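Side-chain contacts in Sel1 repeat family protein (Pseudomonas aeruginosa, PDB 6LCH), which probably serves as an immunity protein that binds and neutralises the type VI secretion effector PldB, using a scaffold of Sel1 repeats: residues 25-30 with 54-59; 44-49 with 66-71; 229-234 with 253-258. All coordinates share one frame; numbering follows the deposited sequence.

Contact 1: 25-30 with 54-59; sequences DAWYRE and AERGHW
The carboxylate of Asp-25 is gripped by two residues, one on each oxygen. OD1 accepts a short hydrogen bond from NE2 of His-58, 2.6 Å with an N-H...O angle of 159°, through its anti lone pair, the one turned away from OD2. The oxygen sits at the edge of the imidazole, in its plane, and carboxylate and ring are nearly coplanar. OD2 takes the salt bridge from Arg-29, one turn further along helix 22-34: NE lies 2.6 Å from OD2 and its N-H points almost straight at it, while the oxygen is met from above the carboxylate plane.

His-58 is also held by its face. The Tyr-28 ring forms an offset stack with it, centroids 4.6 Å apart and planes at 28°, with CE1 of His-58 lying over one face of the phenol ring, 3.4 Å from Tyr-28 CG. Tyr-28 CB in turn makes a CH-pi contact over the imidazole, 3.9 Å from its centroid. With CG anti to the backbone N (chi1 -160°), the imidazole extends from the loop between helices 43-55 and 59-70 to helix 22-34. Its other nitrogen, ND1, caps the backbone N of Ala-61 at the start of helix 59-70, just after the Schellman motif at Gly-57.

Farther out, CD of Arg-56 packs obliquely on the Trp-27 indole, 3.4 Å from CZ3, while its NE forms a salt bridge with OD2 of Asp-21. Lys-52 makes a cation-pi contact with the same indole.

ND1 accepts from a backbone N-H and NE2 donates to a carboxylate, a pattern consistent with a neutral ring protonated on NE2; bonds at both nitrogens and a stacked face would fix the imidazole's rotation, tying three helices together at one buried side chain.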
loop_
_atom_site.group_PDB
_atom_site.type_symbol
_atom_site.label_atom_id
_atom_site.label_comp_id
_atom_site.label_asym_id
_atom_site.label_seq_id
_atom_site.Cartn_x
_atom_site.Cartn_y
_atom_site.Cartn_z
ATOM N N ASP A 25 -14.925 6.252 -14.709
ATOM C CA ASP A 25 -13.681 6.715 -14.105
ATOM C C ASP A 25 -13.700 8.219 -13.865
ATOM O O ASP A 25 -13.043 8.708 -12.939
ATOM C CB ASP A 25 -12.493 6.333 -14.988
ATOM C CG ASP A 25 -11.160 6.539 -14.294
ATOM O OD1 ASP A 25 -10.859 5.789 -13.343
ATOM O OD2 ASP A 25 -10.410 7.445 -14.707
ATOM N N ALA A 26 -14.440 8.964 -14.686
ATOM C CA ALA A 26 -14.589 10.397 -14.455
ATOM C C ALA A 26 -15.392 10.666 -13.190
ATOM O O ALA A 26 -15.040 11.551 -12.403
ATOM C CB ALA A 26 -15.244 11.056 -15.670
ATOM N N TRP A 27 -16.477 9.915 -12.979
ATOM C CA TRP A 27 -17.209 10.022 -11.721
ATOM C C TRP A 27 -16.310 9.690 -10.542
ATOM O O TRP A 27 -16.337 10.375 -9.511
ATOM C CB TRP A 27 -18.405 9.074 -11.715
ATOM C CG TRP A 27 -19.485 9.417 -12.656
ATOM C CD1 TRP A 27 -19.841 10.660 -13.088
ATOM C CD2 TRP A 27 -20.375 8.497 -13.284
ATOM N NE1 TRP A 27 -20.900 10.568 -13.959
ATOM C CE2 TRP A 27 -21.245 9.248 -14.097
ATOM C CE3 TRP A 27 -20.518 7.107 -13.247
ATOM C CZ2 TRP A 27 -22.246 8.659 -14.855
ATOM C CZ3 TRP A 27 -21.509 6.524 -14.000
ATOM C CH2 TRP A 27 -22.360 7.298 -14.796
ATOM N N TYR A 28 -15.517 8.631 -10.681
ATOM C CA TYR A 28 -14.679 8.157 -9.588
ATOM C C TYR A 28 -13.621 9.187 -9.218
ATOM O O TYR A 28 -13.407 9.472 -8.033
ATOM C CB TYR A 28 -14.028 6.835 -9.987
ATOM C CG TYR A 28 -12.787 6.501 -9.203
ATOM C CD1 TYR A 28 -11.523 6.707 -9.743
ATOM C CD2 TYR A 28 -12.876 5.973 -7.925
ATOM C CE1 TYR A 28 -10.389 6.397 -9.033
ATOM C CE2 TYR A 28 -11.743 5.669 -7.201
ATOM C CZ TYR A 28 -10.505 5.882 -7.761
ATOM O OH TYR A 28 -9.375 5.571 -7.045
ATOM N N ARG A 29 -12.944 9.749 -10.221
ATOM C CA ARG A 29 -11.880 10.711 -9.956
ATOM C C ARG A 29 -12.419 12.025 -9.393
ATOM O O ARG A 29 -11.727 12.689 -8.612
ATOM C CB ARG A 29 -11.072 10.960 -11.228
ATOM C CG ARG A 29 -10.062 9.871 -11.535
ATOM C CD ARG A 29 -9.235 10.197 -12.771
ATOM N NE ARG A 29 -9.954 9.907 -14.010
ATOM C CZ ARG A 29 -10.420 10.834 -14.840
ATOM N NH1 ARG A 29 -10.243 12.122 -14.570
ATOM N NH2 ARG A 29 -11.062 10.477 -15.942
ATOM N N GLU A 30 -13.638 12.424 -9.771
ATOM C CA GLU A 30 -14.240 13.594 -9.137
ATOM C C GLU A 30 -14.579 13.310 -7.680
ATOM O O GLU A 30 -14.338 14.149 -6.801
ATOM C CB GLU A 30 -15.497 14.042 -9.890
ATOM C CG GLU A 30 -16.311 15.088 -9.120
ATOM C CD GLU A 30 -17.473 15.669 -9.911
ATOM O OE1 GLU A 30 -17.561 15.421 -11.131
ATOM O OE2 GLU A 30 -18.300 16.383 -9.304
ATOM N N ALA A 54 -19.569 2.650 -9.460
ATOM C CA ALA A 54 -19.568 1.246 -9.051
ATOM C C ALA A 54 -20.589 0.436 -9.837
ATOM O O ALA A 54 -20.342 -0.727 -10.173
ATOM C CB ALA A 54 -19.845 1.138 -7.553
ATOM N N GLU A 55 -21.752 1.027 -10.124
ATOM C CA GLU A 55 -22.776 0.330 -10.893
ATOM C C GLU A 55 -22.363 0.112 -12.339
ATOM O O GLU A 55 -22.911 -0.776 -12.998
ATOM C CB GLU A 55 -24.102 1.097 -10.859
ATOM C CG GLU A 55 -24.622 1.457 -9.479
ATOM C CD GLU A 55 -24.362 0.387 -8.440
ATOM O OE1 GLU A 55 -23.798 0.725 -7.378
ATOM O OE2 GLU A 55 -24.727 -0.787 -8.674
ATOM N N ARG A 56 -21.432 0.911 -12.855
ATOM C CA ARG A 56 -20.913 0.689 -14.198
ATOM C C ARG A 56 -19.719 -0.254 -14.213
ATOM O O ARG A 56 -19.164 -0.508 -15.285
ATOM C CB ARG A 56 -20.532 2.023 -14.852
ATOM C CG ARG A 56 -21.716 2.817 -15.350
ATOM C CD ARG A 56 -21.287 3.989 -16.216
ATOM N NE ARG A 56 -20.852 3.611 -17.561
ATOM C CZ ARG A 56 -21.678 3.332 -18.567
ATOM N NH1 ARG A 56 -22.990 3.374 -18.386
ATOM N NH2 ARG A 56 -21.190 3.012 -19.755
ATOM N N GLY A 57 -19.314 -0.770 -13.056
ATOM C CA GLY A 57 -18.241 -1.740 -12.968
ATOM C C GLY A 57 -16.887 -1.202 -12.559
ATOM O O GLY A 57 -15.903 -1.950 -12.614
ATOM N N HIS A 58 -16.798 0.063 -12.160
ATOM C CA HIS A 58 -15.514 0.650 -11.796
ATOM C C HIS A 58 -15.024 0.047 -10.484
ATOM O O HIS A 58 -15.689 0.177 -9.452
ATOM C CB HIS A 58 -15.647 2.165 -11.674
ATOM C CG HIS A 58 -14.344 2.891 -11.774
ATOM N ND1 HIS A 58 -13.478 3.015 -10.708
ATOM C CD2 HIS A 58 -13.755 3.525 -12.815
ATOM C CE1 HIS A 58 -12.414 3.702 -11.087
ATOM N NE2 HIS A 58 -12.557 4.022 -12.360
ATOM N N TRP A 59 -13.857 -0.602 -10.512
ATOM C CA TRP A 59 -13.464 -1.391 -9.348
ATOM C C TRP A 59 -12.780 -0.558 -8.268
ATOM O O TRP A 59 -12.909 -0.876 -7.080
ATOM C CB TRP A 59 -12.603 -2.587 -9.775
ATOM C CG TRP A 59 -11.224 -2.275 -10.255
ATOM C CD1 TRP A 59 -10.832 -2.066 -11.545
ATOM C CD2 TRP A 59 -10.042 -2.163 -9.452
ATOM N NE1 TRP A 59 -9.482 -1.818 -11.593
ATOM C CE2 TRP A 59 -8.973 -1.872 -10.321
ATOM C CE3 TRP A 59 -9.788 -2.272 -8.080
ATOM C CZ2 TRP A 59 -7.667 -1.695 -9.863
ATOM C CZ3 TRP A 59 -8.493 -2.091 -7.628
ATOM C CH2 TRP A 59 -7.448 -1.808 -8.516
#

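Contact 2: 44-49 with 66-71; sequences PRIVGL and ANLYRT
Two helical segments face each other with their backbones well apart: the nearest CA atoms, those of Val-47 and Leu-68, are 8.9 Å from one another, and the meeting is left entirely to side chains. Segment 44-49 belongs to the early part of helix 43-55, whereas 66-71 is the last turn of helix 59-70, which ends as Thr-71 leaves helical geometry. The first turns of one helix therefore lie beside the final turns of the next, as expected of a helical hairpin.

Val-47 and Tyr-69 bridge most of the gap. The CB of Val-47 points toward the other segment, and its CG1 methyl, anti to the backbone N (chi1 169°), meets the phenol hydroxyl, 3.3 Å from Tyr-69 OH. The methyl lies oblique to the aromatic ring, 4.4 Å from CZ, and thus touches the far end of the tyrosine. Tyr-69 starts out pointing across rather than at helix 43-55; with CG anti to the carbonyl carbon (chi1 -72°), the length of the side chain carries its hydroxyl over to Val-47.

A looser apolar pair lies next to it, where CG2 of Ile-46 approaches CD1 of Leu-68 at 4.5 Å. Both residues are buried and have further neighbours: Ile-46 packs on Leu-34 of helix 22-34, and Leu-68 on Trp-43 and Tyr-50 of helix 43-55 as well as Trp-73 and Pro-74 of the following loop. Val-77, from that same loop, touches Val-47, and Lys-83 of helix 81-93 touches Tyr-69.

Consecutive antiparallel helices packed through such side chains make an alpha-alpha hairpin, the building unit of Sel1 and other TPR-like solenoids.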
loop_
_atom_site.group_PDB
_atom_site.type_symbol
_atom_site.label_atom_id
_atom_site.label_comp_id
_atom_site.label_asym_id
_atom_site.label_seq_id
_atom_site.Cartn_x
_atom_site.Cartn_y
_atom_site.Cartn_z
ATOM N N PRO A 44 -23.040 13.299 0.501
ATOM C CA PRO A 44 -24.071 12.766 -0.406
ATOM C C PRO A 44 -23.642 12.773 -1.863
ATOM O O PRO A 44 -23.941 11.823 -2.599
ATOM C CB PRO A 44 -25.268 13.691 -0.153
ATOM C CG PRO A 44 -25.085 14.147 1.249
ATOM C CD PRO A 44 -23.602 14.304 1.423
ATOM N N ARG A 45 -22.929 13.814 -2.297
ATOM C CA ARG A 45 -22.442 13.841 -3.672
ATOM C C ARG A 45 -21.320 12.832 -3.885
ATOM O O ARG A 45 -21.289 12.141 -4.911
ATOM C CB ARG A 45 -21.974 15.244 -4.041
ATOM C CG ARG A 45 -21.307 15.320 -5.401
ATOM C CD ARG A 45 -20.992 16.754 -5.780
ATOM N NE ARG A 45 -20.835 16.919 -7.225
ATOM C CZ ARG A 45 -21.838 16.904 -8.097
ATOM N NH1 ARG A 45 -23.088 16.744 -7.681
ATOM N NH2 ARG A 45 -21.592 17.060 -9.392
ATOM N N ILE A 46 -20.383 12.743 -2.937
ATOM C CA ILE A 46 -19.283 11.789 -3.062
ATOM C C ILE A 46 -19.829 10.375 -3.209
ATOM O O ILE A 46 -19.400 9.613 -4.081
ATOM C CB ILE A 46 -18.331 11.907 -1.858
ATOM C CG1 ILE A 46 -17.615 13.257 -1.874
ATOM C CG2 ILE A 46 -17.317 10.778 -1.856
ATOM C CD1 ILE A 46 -16.905 13.569 -0.582
ATOM N N VAL A 47 -20.797 10.012 -2.363
ATOM C CA VAL A 47 -21.409 8.688 -2.438
ATOM C C VAL A 47 -22.106 8.500 -3.778
ATOM O O VAL A 47 -22.014 7.435 -4.400
ATOM C CB VAL A 47 -22.380 8.479 -1.260
ATOM C CG1 VAL A 47 -23.223 7.226 -1.473
ATOM C CG2 VAL A 47 -21.621 8.400 0.061
ATOM N N GLY A 48 -22.805 9.535 -4.250
ATOM C CA GLY A 48 -23.491 9.431 -5.529
ATOM C C GLY A 48 -22.549 9.091 -6.666
ATOM O O GLY A 48 -22.771 8.132 -7.408
ATOM N N LEU A 49 -21.467 9.861 -6.801
ATOM C CA LEU A 49 -20.494 9.609 -7.859
ATOM C C LEU A 49 -19.879 8.222 -7.726
ATOM O O LEU A 49 -19.854 7.447 -8.691
ATOM C CB LEU A 49 -19.404 10.678 -7.827
ATOM C CG LEU A 49 -19.863 12.095 -8.153
ATOM C CD1 LEU A 49 -18.921 13.103 -7.527
ATOM C CD2 LEU A 49 -19.941 12.284 -9.658
ATOM N N ALA A 66 -16.671 1.177 -0.555
ATOM C CA ALA A 66 -16.814 0.191 0.509
ATOM C C ALA A 66 -15.959 0.549 1.716
ATOM O O ALA A 66 -16.351 0.291 2.860
ATOM C CB ALA A 66 -16.451 -1.196 -0.011
ATOM N N ASN A 67 -14.785 1.143 1.490
ATOM C CA ASN A 67 -13.985 1.577 2.629
ATOM C C ASN A 67 -14.716 2.634 3.442
ATOM O O ASN A 67 -14.532 2.704 4.657
ATOM C CB ASN A 67 -12.624 2.110 2.187
ATOM C CG ASN A 67 -11.650 2.227 3.352
ATOM O OD1 ASN A 67 -11.411 1.259 4.074
ATOM N ND2 ASN A 67 -11.105 3.422 3.556
ATOM N N LEU A 68 -15.546 3.457 2.797
ATOM C CA LEU A 68 -16.387 4.387 3.545
ATOM C C LEU A 68 -17.464 3.643 4.334
ATOM O O LEU A 68 -17.707 3.947 5.508
ATOM C CB LEU A 68 -17.024 5.407 2.597
ATOM C CG LEU A 68 -16.116 6.159 1.617
ATOM C CD1 LEU A 68 -16.898 7.238 0.877
ATOM C CD2 LEU A 68 -14.910 6.758 2.326
ATOM N N TYR A 69 -18.121 2.664 3.701
ATOM C CA TYR A 69 -19.195 1.925 4.364
ATOM C C TYR A 69 -18.655 0.936 5.392
ATOM O O TYR A 69 -19.279 0.722 6.439
ATOM C CB TYR A 69 -20.040 1.176 3.334
ATOM C CG TYR A 69 -20.937 2.039 2.478
ATOM C CD1 TYR A 69 -21.760 3.004 3.040
ATOM C CD2 TYR A 69 -20.970 1.873 1.103
ATOM C CE1 TYR A 69 -22.588 3.785 2.248
ATOM C CE2 TYR A 69 -21.790 2.642 0.310
ATOM C CZ TYR A 69 -22.592 3.601 0.885
ATOM O OH TYR A 69 -23.411 4.369 0.082
ATOM N N ARG A 70 -17.523 0.290 5.096
ATOM C CA ARG A 70 -16.967 -0.695 6.020
ATOM C C ARG A 70 -16.625 -0.054 7.355
ATOM O O ARG A 70 -16.982 -0.570 8.422
ATOM C CB ARG A 70 -15.731 -1.347 5.408
ATOM C CG ARG A 70 -15.062 -2.369 6.297
ATOM C CD ARG A 70 -13.749 -2.812 5.694
ATOM N NE ARG A 70 -12.706 -1.816 5.907
ATOM C CZ ARG A 70 -12.116 -1.601 7.077
ATOM N NH1 ARG A 70 -12.470 -2.315 8.137
ATOM N NH2 ARG A 70 -11.175 -0.671 7.190
ATOM N N THR A 71 -15.908 1.062 7.312
ATOM C CA THR A 71 -15.747 1.927 8.467
ATOM C C THR A 71 -16.974 2.830 8.551
ATOM O O THR A 71 -17.978 2.624 7.865
ATOM C CB THR A 71 -14.454 2.727 8.346
ATOM O OG1 THR A 71 -14.113 3.303 9.610
ATOM C CG2 THR A 71 -14.637 3.826 7.354
#

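Contact 3: 229-234 with 253-258; sequences EAYYSI and YPLPPH
Van der Waals packing joins the segments at two places. CB of Ala-230 points toward the loop and lies oblique to the ring of Tyr-253, 4.4 Å from its CZ atom, so the small methyl meets the hydroxyl end of a large ring at the protein's exterior. Deeper in, Tyr-231 and Leu-255 cross at about a right angle, and the CD2 methyl of Leu-255 touches the phenol oxygen, 3.8 Å from Tyr-231 OH. A chi1 of -77° sets CG of Tyr-231 beside its backbone N, and the ring runs outward from helix 225-240 until the hydroxyl reaches the loop.

The polar link is made by a water. It lies 2.8 Å from Tyr-231 OH and donates to the backbone carbonyl of Tyr-253, 2.9 Å from its O atom. The same two protein oxygens are also joined by Gln-191 of helix 183-195, whose NE2 bonds to Tyr-253 O and more weakly to Tyr-231 OH. Water and amide together thus bridge a buried phenol to the loop.

Around these pairs, Leu-255 rests on Leu-187 and Val-188 of helix 183-195, and Tyr-231 on Leu-205 of helix 199-208 and Leu-249. The irregular, proline-rich segment after helix 249-252 thereby packs against helices 183-195 and 225-240, joining the C-terminal part of the chain to the helical array.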
loop_
_atom_site.group_PDB
_atom_site.type_symbol
_atom_site.label_atom_id
_atom_site.label_comp_id
_atom_site.label_asym_id
_atom_site.label_seq_id
_atom_site.Cartn_x
_atom_site.Cartn_y
_atom_site.Cartn_z
ATOM N N GLU A 229 14.070 18.120 5.774
ATOM C CA GLU A 229 12.909 18.850 5.286
ATOM C C GLU A 229 12.422 18.319 3.948
ATOM O O GLU A 229 11.212 18.280 3.703
ATOM C CB GLU A 229 13.213 20.335 5.164
ATOM C CG GLU A 229 11.955 21.113 4.902
ATOM C CD GLU A 229 11.725 21.423 3.444
ATOM O OE1 GLU A 229 12.518 20.952 2.603
ATOM O OE2 GLU A 229 10.747 22.137 3.140
ATOM N N ALA A 230 13.347 17.934 3.062
ATOM C CA ALA A 230 12.943 17.394 1.768
ATOM C C ALA A 230 12.033 16.187 1.931
ATOM O O ALA A 230 11.117 15.983 1.123
ATOM C CB ALA A 230 14.177 17.024 0.944
ATOM N N TYR A 231 12.252 15.390 2.978
ATOM C CA TYR A 231 11.406 14.227 3.204
ATOM C C TYR A 231 10.116 14.605 3.917
ATOM O O TYR A 231 9.038 14.144 3.528
ATOM C CB TYR A 231 12.176 13.167 3.988
ATOM C CG TYR A 231 13.154 12.420 3.115
ATOM C CD1 TYR A 231 12.705 11.630 2.067
ATOM C CD2 TYR A 231 14.520 12.523 3.324
ATOM C CE1 TYR A 231 13.587 10.957 1.259
ATOM C CE2 TYR A 231 15.414 11.852 2.523
ATOM C CZ TYR A 231 14.943 11.066 1.492
ATOM O OH TYR A 231 15.829 10.390 0.687
ATOM N N TYR A 232 10.194 15.456 4.945
ATOM C CA TYR A 232 8.970 15.858 5.627
ATOM C C TYR A 232 8.034 16.611 4.697
ATOM O O TYR A 232 6.811 16.499 4.831
ATOM C CB TYR A 232 9.276 16.716 6.854
ATOM C CG TYR A 232 8.061 16.870 7.737
ATOM C CD1 TYR A 232 7.578 15.792 8.466
ATOM C CD2 TYR A 232 7.373 18.074 7.810
ATOM C CE1 TYR A 232 6.461 15.914 9.265
ATOM C CE2 TYR A 232 6.250 18.206 8.608
ATOM C CZ TYR A 232 5.799 17.122 9.333
ATOM O OH TYR A 232 4.683 17.236 10.132
ATOM N N SER A 233 8.584 17.385 3.757
ATOM C CA SER A 233 7.744 18.077 2.787
ATOM C C SER A 233 7.067 17.092 1.843
ATOM O O SER A 233 5.906 17.286 1.463
ATOM C CB SER A 233 8.571 19.091 1.999
ATOM O OG SER A 233 7.769 19.764 1.042
ATOM N N ILE A 234 7.785 16.041 1.437
ATOM C CA ILE A 234 7.164 14.982 0.647
ATOM C C ILE A 234 6.068 14.308 1.457
ATOM O O ILE A 234 4.980 14.014 0.943
ATOM C CB ILE A 234 8.226 13.970 0.181
ATOM C CG1 ILE A 234 9.006 14.515 -1.015
ATOM C CG2 ILE A 234 7.587 12.624 -0.151
ATOM C CD1 ILE A 234 10.277 13.740 -1.304
ATOM N N TYR A 253 18.458 13.088 -4.793
ATOM C CA TYR A 253 19.068 13.058 -3.463
ATOM C C TYR A 253 19.654 11.679 -3.185
ATOM O O TYR A 253 19.047 10.858 -2.495
ATOM C CB TYR A 253 18.048 13.421 -2.381
ATOM C CG TYR A 253 17.384 14.760 -2.576
ATOM C CD1 TYR A 253 17.960 15.921 -2.078
ATOM C CD2 TYR A 253 16.176 14.863 -3.252
ATOM C CE1 TYR A 253 17.354 17.146 -2.252
ATOM C CE2 TYR A 253 15.564 16.083 -3.430
ATOM C CZ TYR A 253 16.158 17.221 -2.930
ATOM O OH TYR A 253 15.550 18.444 -3.101
ATOM N N PRO A 254 20.844 11.400 -3.714
ATOM C CA PRO A 254 21.505 10.133 -3.364
ATOM C C PRO A 254 21.744 10.050 -1.864
ATOM O O PRO A 254 22.070 11.041 -1.210
ATOM C CB PRO A 254 22.821 10.187 -4.154
ATOM C CG PRO A 254 22.991 11.621 -4.551
ATOM C CD PRO A 254 21.609 12.173 -4.701
ATOM N N LEU A 255 21.559 8.851 -1.318
ATOM C CA LEU A 255 21.587 8.687 0.127
ATOM C C LEU A 255 23.011 8.844 0.656
ATOM O O LEU A 255 23.966 8.372 0.030
ATOM C CB LEU A 255 21.026 7.323 0.521
ATOM C CG LEU A 255 19.528 7.165 0.255
ATOM C CD1 LEU A 255 19.130 5.700 0.272
ATOM C CD2 LEU A 255 18.717 7.964 1.265
ATOM N N PRO A 256 23.186 9.497 1.801
ATOM C CA PRO A 256 24.527 9.689 2.354
ATOM C C PRO A 256 25.132 8.366 2.781
ATOM O O PRO A 256 24.409 7.381 2.997
ATOM C CB PRO A 256 24.280 10.599 3.566
ATOM C CG PRO A 256 22.874 10.318 3.958
ATOM C CD PRO A 256 22.142 10.071 2.666
ATOM N N PRO A 257 26.452 8.299 2.911
ATOM C CA PRO A 257 27.066 7.122 3.527
ATOM C C PRO A 257 26.749 7.071 5.013
ATOM O O PRO A 257 26.304 8.048 5.621
ATOM C CB PRO A 257 28.563 7.330 3.281
ATOM C CG PRO A 257 28.714 8.808 3.173
ATOM C CD PRO A 257 27.455 9.299 2.507
ATOM N N HIS A 258 26.970 5.900 5.590
ATOM C CA HIS A 258 26.789 5.668 7.018
ATOM C C HIS A 258 28.140 5.683 7.711
ATOM O O HIS A 258 29.101 5.107 7.180
ATOM C CB HIS A 258 26.095 4.329 7.259
ATOM C CG HIS A 258 25.616 4.135 8.664
ATOM N ND1 HIS A 258 26.437 3.680 9.673
ATOM C CD2 HIS A 258 24.400 4.328 9.227
ATOM C CE1 HIS A 258 25.748 3.603 10.797
ATOM N NE2 HIS A 258 24.509 3.991 10.554
HETATM O O HOH W 1 18.403 11.297 0.251
#

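How the contacts relate
Contacts 1 and 2 share helix 43-55 and adjoin, their centres 12 Å apart: contact 1 joins its C-terminal end and the following loop to helix 22-34, while contact 2 pairs its early turns with helix 59-70. Between them Glu-30 and Arg-45 form a long, weak ion pair, and Glu-30 CG packs on Leu-49 CD1. Contact 3 lies about 37 Å from both, centre to centre, near the C-terminus. Contact 2 is buried and apolar; contact 1, at the surface, relies on a histidine-carboxylate bond and ring stacking, with a salt bridge inside one helix supporting the aspartate; contact 3, partly buried, mixes sparse packing with a water bridge to a loop.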